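Local structure of cell division control protein Cdc48 (Mycobacterium smegmatis, 5E7P) at residues L523-P528 with E646-V651; L581-E586 with L626-R631. The protein binds ADP in two separate nucleotide pockets and probably hydrolyses ATP. All coordinates share one frame; numbering follows the deposited sequence.

Interaction 1 of 2, residues L523-P528 with E646-V651; sequences LLYGPP and ERLVFV. With ADP (adenosine-5'-diphosphate), chain D.
Tyr525 lays its phenol ring across the backbone of residues 649 and 650, and here the contact is closely packed. The CA of Phe650 sits over one face of the ring, 4.1 Å from the Tyr525 centroid and 16° off the ring normal, a CH-pi contact; Val649 O lies over the same face, nearer the rim. A chi1 of 60°, with CG between the backbone N and the carbonyl carbon, turns the tyrosine ring across toward the neighbouring strand. The Phe650 ring is near parallel to that of Tyr525 but slid aside, so the two barely overlap, and Tyr525 CE2 meets Phe650 CD1 at 3.6 Å. Leu648 CB reaches the edge of the tyrosine ring in its plane. On the other face of the sheet, Leu524 CD1 rests against Val649 CG1 (3.6 Å) and Val651 CG2 (3.8 Å), beneath helix 491-506.

The backbones run parallel, 645-650 being the last strand of the five-stranded parallel sheet of this P-loop module, beside the strand that leads into the Walker A loop. Four hydrogen bonds zip them together: Leu523 N to Arg647 O, Val649 N to Leu523 O, Tyr525 N to Val649 O, and Val651 N to Tyr525 O (2.9 Å).

Packing slackens toward the start of 646-651. Arg647 carries its guanidinium away into an exposed position, and Leu523 CB meets Leu648 CD1 only at 4.3 Å. At the other end the chain of 523-528 turns off into the phosphate loop: Pro527 CD touches Val651 O (3.4 Å) while helix 732-739 packs on Pro527 and Phe650, and Pro528 CA comes within 3.6 Å of ADP O1B.

Interaction 2 of 2, residues L581-E586 with L626-R631; sequences LVFLDE and LGATNR
The Walker B strand, ending in Asp585 and Glu586, pairs here with the strand that leads to the sensor 1 position, Asn630, a residue of the ADP site. Leu626 is held through both its backbone N and its backbone O: the N donates to Val582 O (2.7 Å), and the O accepts from Leu584 N (2.8 Å). Ala628 N then donates to Leu584 O (3.1 Å).

The Phe583 and Leu626 side chains run alongside each other from the same face of the sheet, with Phe583 CE1 against Leu626 CD2 at 3.6 Å. A chi1 of -175° sets the phenyl ring beside its own carbonyl carbon, where its edge, not its face, meets Ala628 CB (3.7 Å from CE1) and Leu626 O. Gly627 CA makes a CA-H...O contact with Leu584 O (3.3 Å).

Both strands are parallel and central in the P-loop sheet, where strand 546-551 flanks 580-585 on its other edge and helix 563-576 packs on Val582 and Leu584. Where the strands end, the side chains turn polar. Asp585 OD1 lies 3.5 Å from Ala628 CB, takes a weak bond from Glu586 N, and has a further weak one with Thr533 OG1 of Walker A, while OD2 bonds to a glycerol probably from the crystallisation liquor. Glu586, at the N-cap of helix 587-590, leads away from 626-631 to a salt bridge with Lys551 and a bond with Ser553. Thr629 OG1 accepts from Arg631 N in an ST turn as segment 626-631 leaves the sheet.

Overall arrangement
Interactions 1 and 2 belong to one sheet, in the order 580-585, 623-629, 521-525, 645-650, so their centres are only about 9 Å apart. Strands 623-629 and 521-525 join them: Leu524 N lies 2.7 Å from Gly627 O, and Leu524 O 3.0 Å from Thr629 N, both probable hydrogen bonds. All four segments run the same way. Segments 523-528 and 626-631 supply residues of the second ADP pocket: Pro527 and Pro528 at the start of the Walker A loop, and Asn630. The Asp585 side chain lies nearby, about 6 Å, nearest atoms, from ADP. The Lys532 side chain comes within about 4 Å of those of Val651 and Ala628.

Interaction 1 of 2, residues L523-P528 with E646-V651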
loop_
_atom_site.group_PDB
_atom_site.type_symbol
_atom_site.label_atom_id
_atom_site.label_comp_id
_atom_site.label_asym_id
_atom_site.label_seq_id
_atom_site.Cartn_x
_atom_site.Cartn_y
_atom_site.Cartn_z
ATOM N N LEU A 523 -20.341 -6.507 13.491
ATOM C CA LEU A 523 -19.363 -6.611 14.568
ATOM C C LEU A 523 -18.640 -7.949 14.496
ATOM O O LEU A 523 -19.228 -9.003 14.736
ATOM C CB LEU A 523 -20.012 -6.449 15.941
ATOM C CG LEU A 523 -19.002 -6.609 17.085
ATOM C CD1 LEU A 523 -17.996 -5.469 17.083
ATOM C CD2 LEU A 523 -19.687 -6.727 18.436
ATOM N N LEU A 524 -17.358 -7.895 14.159
ATOM C CA LEU A 524 -16.540 -9.087 14.035
ATOM C C LEU A 524 -15.720 -9.254 15.310
ATOM O O LEU A 524 -14.974 -8.356 15.693
ATOM C CB LEU A 524 -15.618 -8.943 12.828
ATOM C CG LEU A 524 -14.998 -10.201 12.228
ATOM C CD1 LEU A 524 -16.073 -11.156 11.763
ATOM C CD2 LEU A 524 -14.117 -9.814 11.069
ATOM N N TYR A 525 -15.866 -10.391 15.981
ATOM C CA TYR A 525 -15.177 -10.598 17.253
ATOM C C TYR A 525 -14.715 -12.036 17.457
ATOM O O TYR A 525 -15.416 -12.989 17.111
ATOM C CB TYR A 525 -16.059 -10.157 18.426
ATOM C CG TYR A 525 -17.368 -10.911 18.524
ATOM C CD1 TYR A 525 -18.497 -10.470 17.844
ATOM C CD2 TYR A 525 -17.471 -12.062 19.291
ATOM C CE1 TYR A 525 -19.690 -11.156 17.927
ATOM C CE2 TYR A 525 -18.659 -12.753 19.379
ATOM C CZ TYR A 525 -19.767 -12.297 18.695
ATOM O OH TYR A 525 -20.955 -12.983 18.781
ATOM N N GLY A 526 -13.526 -12.182 18.028
ATOM C CA GLY A 526 -12.987 -13.490 18.346
ATOM C C GLY A 526 -11.736 -13.371 19.191
ATOM O O GLY A 526 -11.236 -12.267 19.404
ATOM N N PRO A 527 -11.223 -14.508 19.683
ATOM C CA PRO A 527 -9.979 -14.526 20.459
ATOM C C PRO A 527 -8.799 -14.104 19.591
ATOM O O PRO A 527 -8.864 -14.261 18.371
ATOM C CB PRO A 527 -9.846 -15.995 20.872
ATOM C CG PRO A 527 -10.637 -16.749 19.861
ATOM C CD PRO A 527 -11.776 -15.858 19.486
ATOM N N PRO A 528 -7.738 -13.561 20.210
ATOM C CA PRO A 528 -6.568 -13.061 19.478
ATOM C C PRO A 528 -5.896 -14.139 18.635
ATOM O O PRO A 528 -5.964 -15.323 18.969
ATOM C CB PRO A 528 -5.620 -12.613 20.597
ATOM C CG PRO A 528 -6.506 -12.347 21.760
ATOM C CD PRO A 528 -7.602 -13.359 21.663
ATOM N N GLU A 646 -25.288 -4.583 14.169
ATOM C CA GLU A 646 -26.245 -5.577 14.652
ATOM C C GLU A 646 -25.979 -7.003 14.163
ATOM O O GLU A 646 -26.492 -7.966 14.733
ATOM C CB GLU A 646 -27.675 -5.160 14.296
ATOM C CG GLU A 646 -27.944 -5.059 12.806
ATOM C CD GLU A 646 -29.414 -4.826 12.499
ATOM O OE1 GLU A 646 -29.798 -3.657 12.268
ATOM O OE2 GLU A 646 -30.185 -5.813 12.491
ATOM N N ARG A 647 -25.187 -7.139 13.108
ATOM C CA ARG A 647 -24.825 -8.462 12.617
ATOM C C ARG A 647 -23.570 -8.960 13.330
ATOM O O ARG A 647 -22.448 -8.592 12.972
ATOM C CB ARG A 647 -24.620 -8.445 11.101
ATOM C CG ARG A 647 -24.213 -9.786 10.518
ATOM C CD ARG A 647 -24.573 -9.869 9.047
ATOM N NE ARG A 647 -26.019 -9.883 8.857
ATOM C CZ ARG A 647 -26.624 -9.777 7.678
ATOM N NH1 ARG A 647 -25.908 -9.645 6.570
ATOM N NH2 ARG A 647 -27.949 -9.800 7.612
ATOM N N LEU A 648 -23.774 -9.795 14.344
ATOM C CA LEU A 648 -22.682 -10.312 15.160
ATOM C C LEU A 648 -22.051 -11.553 14.543
ATOM O O LEU A 648 -22.659 -12.622 14.518
ATOM C CB LEU A 648 -23.181 -10.635 16.570
ATOM C CG LEU A 648 -23.068 -9.546 17.639
ATOM C CD1 LEU A 648 -23.734 -8.244 17.200
ATOM C CD2 LEU A 648 -23.664 -10.040 18.951
ATOM N N VAL A 649 -20.828 -11.406 14.044
ATOM C CA VAL A 649 -20.095 -12.540 13.497
ATOM C C VAL A 649 -18.985 -12.963 14.453
ATOM O O VAL A 649 -18.031 -12.219 14.684
ATOM C CB VAL A 649 -19.484 -12.222 12.123
ATOM C CG1 VAL A 649 -18.795 -13.457 11.555
ATOM C CG2 VAL A 649 -20.550 -11.713 11.164
ATOM N N PHE A 650 -19.121 -14.161 15.010
ATOM C CA PHE A 650 -18.114 -14.703 15.914
ATOM C C PHE A 650 -17.092 -15.544 15.155
ATOM O O PHE A 650 -17.448 -16.501 14.468
ATOM C CB PHE A 650 -18.773 -15.530 17.024
ATOM C CG PHE A 650 -17.797 -16.296 17.873
ATOM C CD1 PHE A 650 -16.701 -15.664 18.437
ATOM C CD2 PHE A 650 -17.984 -17.645 18.120
ATOM C CE1 PHE A 650 -15.803 -16.369 19.218
ATOM C CE2 PHE A 650 -17.092 -18.353 18.903
ATOM C CZ PHE A 650 -16.001 -17.715 19.452
ATOM N N VAL A 651 -15.824 -15.169 15.275
ATOM C CA VAL A 651 -14.739 -15.927 14.669
ATOM C C VAL A 651 -14.219 -16.957 15.662
ATOM O O VAL A 651 -13.510 -16.618 16.613
ATOM C CB VAL A 651 -13.582 -15.008 14.228
ATOM C CG1 VAL A 651 -12.436 -15.829 13.654
ATOM C CG2 VAL A 651 -14.075 -13.981 13.217
HETATM P PB ADP D . -6.034 -10.329 16.356
HETATM O O1B ADP D . -4.898 -10.830 17.214
HETATM O O2B ADP D . -6.322 -8.861 16.554
HETATM O O3B ADP D . -7.263 -11.210 16.377
HETATM P PA ADP D . -5.590 -11.652 13.850
HETATM O O1A ADP D . -6.372 -12.748 14.533
HETATM O O2A ADP D . -6.049 -11.111 12.523
HETATM O O3A ADP D . -5.430 -10.400 14.856
HETATM O "O5'" ADP D . -4.092 -12.195 13.625
HETATM C "C5'" ADP D . -3.134 -11.444 12.883
HETATM C "C4'" ADP D . -2.042 -12.387 12.386
HETATM O "O4'" ADP D . -2.391 -13.751 12.644
HETATM C "C3'" ADP D . -1.840 -12.260 10.885
HETATM O "O3'" ADP D . -0.674 -11.487 10.593
HETATM C "C2'" ADP D . -1.679 -13.679 10.377
HETATM O "O2'" ADP D . -0.316 -13.924 10.013
HETATM C "C1'" ADP D . -2.075 -14.591 11.527
HETATM N N9 ADP D . -3.284 -15.345 11.118
HETATM C C8 ADP D . -4.491 -15.258 11.709
HETATM N N7 ADP D . -5.396 -16.066 11.103
HETATM C C5 ADP D . -4.764 -16.692 10.095
HETATM C C6 ADP D . -5.139 -17.680 9.058
HETATM N N6 ADP D . -6.401 -18.165 8.986
HETATM N N1 ADP D . -4.182 -18.078 8.191
HETATM C C2 ADP D . -2.928 -17.593 8.260
HETATM N N3 ADP D . -2.515 -16.695 9.174
HETATM C C4 ADP D . -3.372 -16.214 10.107
#

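Interaction 2 of 2, residues L581-E586 with L626-R631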
loop_
_atom_site.group_PDB
_atom_site.type_symbol
_atom_site.label_atom_id
_atom_site.label_comp_id
_atom_site.label_asym_id
_atom_site.label_seq_id
_atom_site.Cartn_x
_atom_site.Cartn_y
_atom_site.Cartn_z
ATOM N N LEU A 581 -16.087 0.548 2.241
ATOM C CA LEU A 581 -16.055 -0.231 3.470
ATOM C C LEU A 581 -15.420 0.613 4.565
ATOM O O LEU A 581 -14.340 1.181 4.379
ATOM C CB LEU A 581 -15.251 -1.517 3.281
ATOM C CG LEU A 581 -14.954 -2.323 4.549
ATOM C CD1 LEU A 581 -16.242 -2.772 5.216
ATOM C CD2 LEU A 581 -14.068 -3.520 4.236
ATOM N N VAL A 582 -16.102 0.703 5.700
ATOM C CA VAL A 582 -15.579 1.417 6.854
ATOM C C VAL A 582 -15.138 0.416 7.910
ATOM O O VAL A 582 -15.967 -0.217 8.564
ATOM C CB VAL A 582 -16.628 2.367 7.456
ATOM C CG1 VAL A 582 -16.048 3.105 8.655
ATOM C CG2 VAL A 582 -17.098 3.347 6.411
ATOM N N PHE A 583 -13.828 0.269 8.064
ATOM C CA PHE A 583 -13.273 -0.694 9.007
ATOM C C PHE A 583 -12.840 -0.009 10.304
ATOM O O PHE A 583 -11.856 0.728 10.333
ATOM C CB PHE A 583 -12.094 -1.440 8.374
ATOM C CG PHE A 583 -11.535 -2.542 9.232
ATOM C CD1 PHE A 583 -12.307 -3.135 10.222
ATOM C CD2 PHE A 583 -10.233 -2.978 9.058
ATOM C CE1 PHE A 583 -11.790 -4.145 11.017
ATOM C CE2 PHE A 583 -9.712 -3.990 9.846
ATOM C CZ PHE A 583 -10.492 -4.575 10.828
ATOM N N LEU A 584 -13.591 -0.265 11.371
ATOM C CA LEU A 584 -13.256 0.235 12.698
ATOM C C LEU A 584 -12.633 -0.880 13.533
ATOM O O LEU A 584 -13.314 -1.539 14.320
ATOM C CB LEU A 584 -14.507 0.776 13.395
ATOM C CG LEU A 584 -15.298 1.853 12.648
ATOM C CD1 LEU A 584 -16.579 2.202 13.397
ATOM C CD2 LEU A 584 -14.451 3.098 12.436
ATOM N N ASP A 585 -11.337 -1.102 13.346
ATOM C CA ASP A 585 -10.633 -2.120 14.112
ATOM C C ASP A 585 -10.423 -1.636 15.539
ATOM O O ASP A 585 -10.323 -0.434 15.780
ATOM C CB ASP A 585 -9.293 -2.467 13.466
ATOM C CG ASP A 585 -8.702 -3.752 14.014
ATOM O OD1 ASP A 585 -9.455 -4.532 14.636
ATOM O OD2 ASP A 585 -7.491 -3.986 13.821
ATOM N N GLU A 586 -10.355 -2.581 16.472
ATOM C CA GLU A 586 -10.278 -2.282 17.900
ATOM C C GLU A 586 -11.368 -1.289 18.298
ATOM O O GLU A 586 -11.100 -0.253 18.906
ATOM C CB GLU A 586 -8.889 -1.763 18.280
ATOM C CG GLU A 586 -8.532 -1.988 19.740
ATOM C CD GLU A 586 -7.149 -1.470 20.091
ATOM O OE1 GLU A 586 -6.760 -1.571 21.276
ATOM O OE2 GLU A 586 -6.454 -0.962 19.184
ATOM N N LEU A 626 -17.907 -1.973 9.406
ATOM C CA LEU A 626 -17.542 -3.174 10.145
ATOM C C LEU A 626 -16.615 -2.837 11.307
ATOM O O LEU A 626 -15.576 -2.205 11.121
ATOM C CB LEU A 626 -16.876 -4.187 9.211
ATOM C CG LEU A 626 -16.489 -5.557 9.773
ATOM C CD1 LEU A 626 -16.660 -6.629 8.700
ATOM C CD2 LEU A 626 -15.056 -5.560 10.308
ATOM N N GLY A 627 -16.996 -3.272 12.503
ATOM C CA GLY A 627 -16.146 -3.136 13.670
ATOM C C GLY A 627 -15.553 -4.471 14.087
ATOM O O GLY A 627 -16.210 -5.511 13.985
ATOM N N ALA A 628 -14.308 -4.441 14.555
ATOM C CA ALA A 628 -13.631 -5.646 15.025
ATOM C C ALA A 628 -13.087 -5.458 16.434
ATOM O O ALA A 628 -12.631 -4.372 16.792
ATOM C CB ALA A 628 -12.512 -6.046 14.069
ATOM N N THR A 629 -13.138 -6.517 17.234
ATOM C CA THR A 629 -12.643 -6.451 18.603
ATOM C C THR A 629 -12.385 -7.835 19.196
ATOM O O THR A 629 -13.023 -8.812 18.813
ATOM C CB THR A 629 -13.632 -5.704 19.514
ATOM O OG1 THR A 629 -13.110 -5.652 20.848
ATOM C CG2 THR A 629 -14.985 -6.406 19.521
ATOM N N ASN A 630 -11.445 -7.910 20.133
ATOM C CA ASN A 630 -11.220 -9.140 20.884
ATOM C C ASN A 630 -12.051 -9.147 22.162
ATOM O O ASN A 630 -12.197 -10.180 22.815
ATOM C CB ASN A 630 -9.737 -9.319 21.223
ATOM C CG ASN A 630 -8.861 -9.426 19.985
ATOM O OD1 ASN A 630 -8.980 -10.373 19.203
ATOM N ND2 ASN A 630 -7.970 -8.455 19.807
ATOM N N ARG A 631 -12.591 -7.982 22.511
ATOM C CA ARG A 631 -13.386 -7.826 23.727
ATOM C C ARG A 631 -14.675 -7.052 23.456
ATOM O O ARG A 631 -14.739 -5.847 23.698
ATOM C CB ARG A 631 -12.573 -7.104 24.806
ATOM C CG ARG A 631 -11.293 -7.814 25.214
ATOM C CD ARG A 631 -11.585 -9.157 25.859
ATOM N NE ARG A 631 -12.407 -9.023 27.059
ATOM C CZ ARG A 631 -11.932 -8.711 28.262
ATOM N NH1 ARG A 631 -10.635 -8.490 28.429
ATOM N NH2 ARG A 631 -12.755 -8.614 29.297
#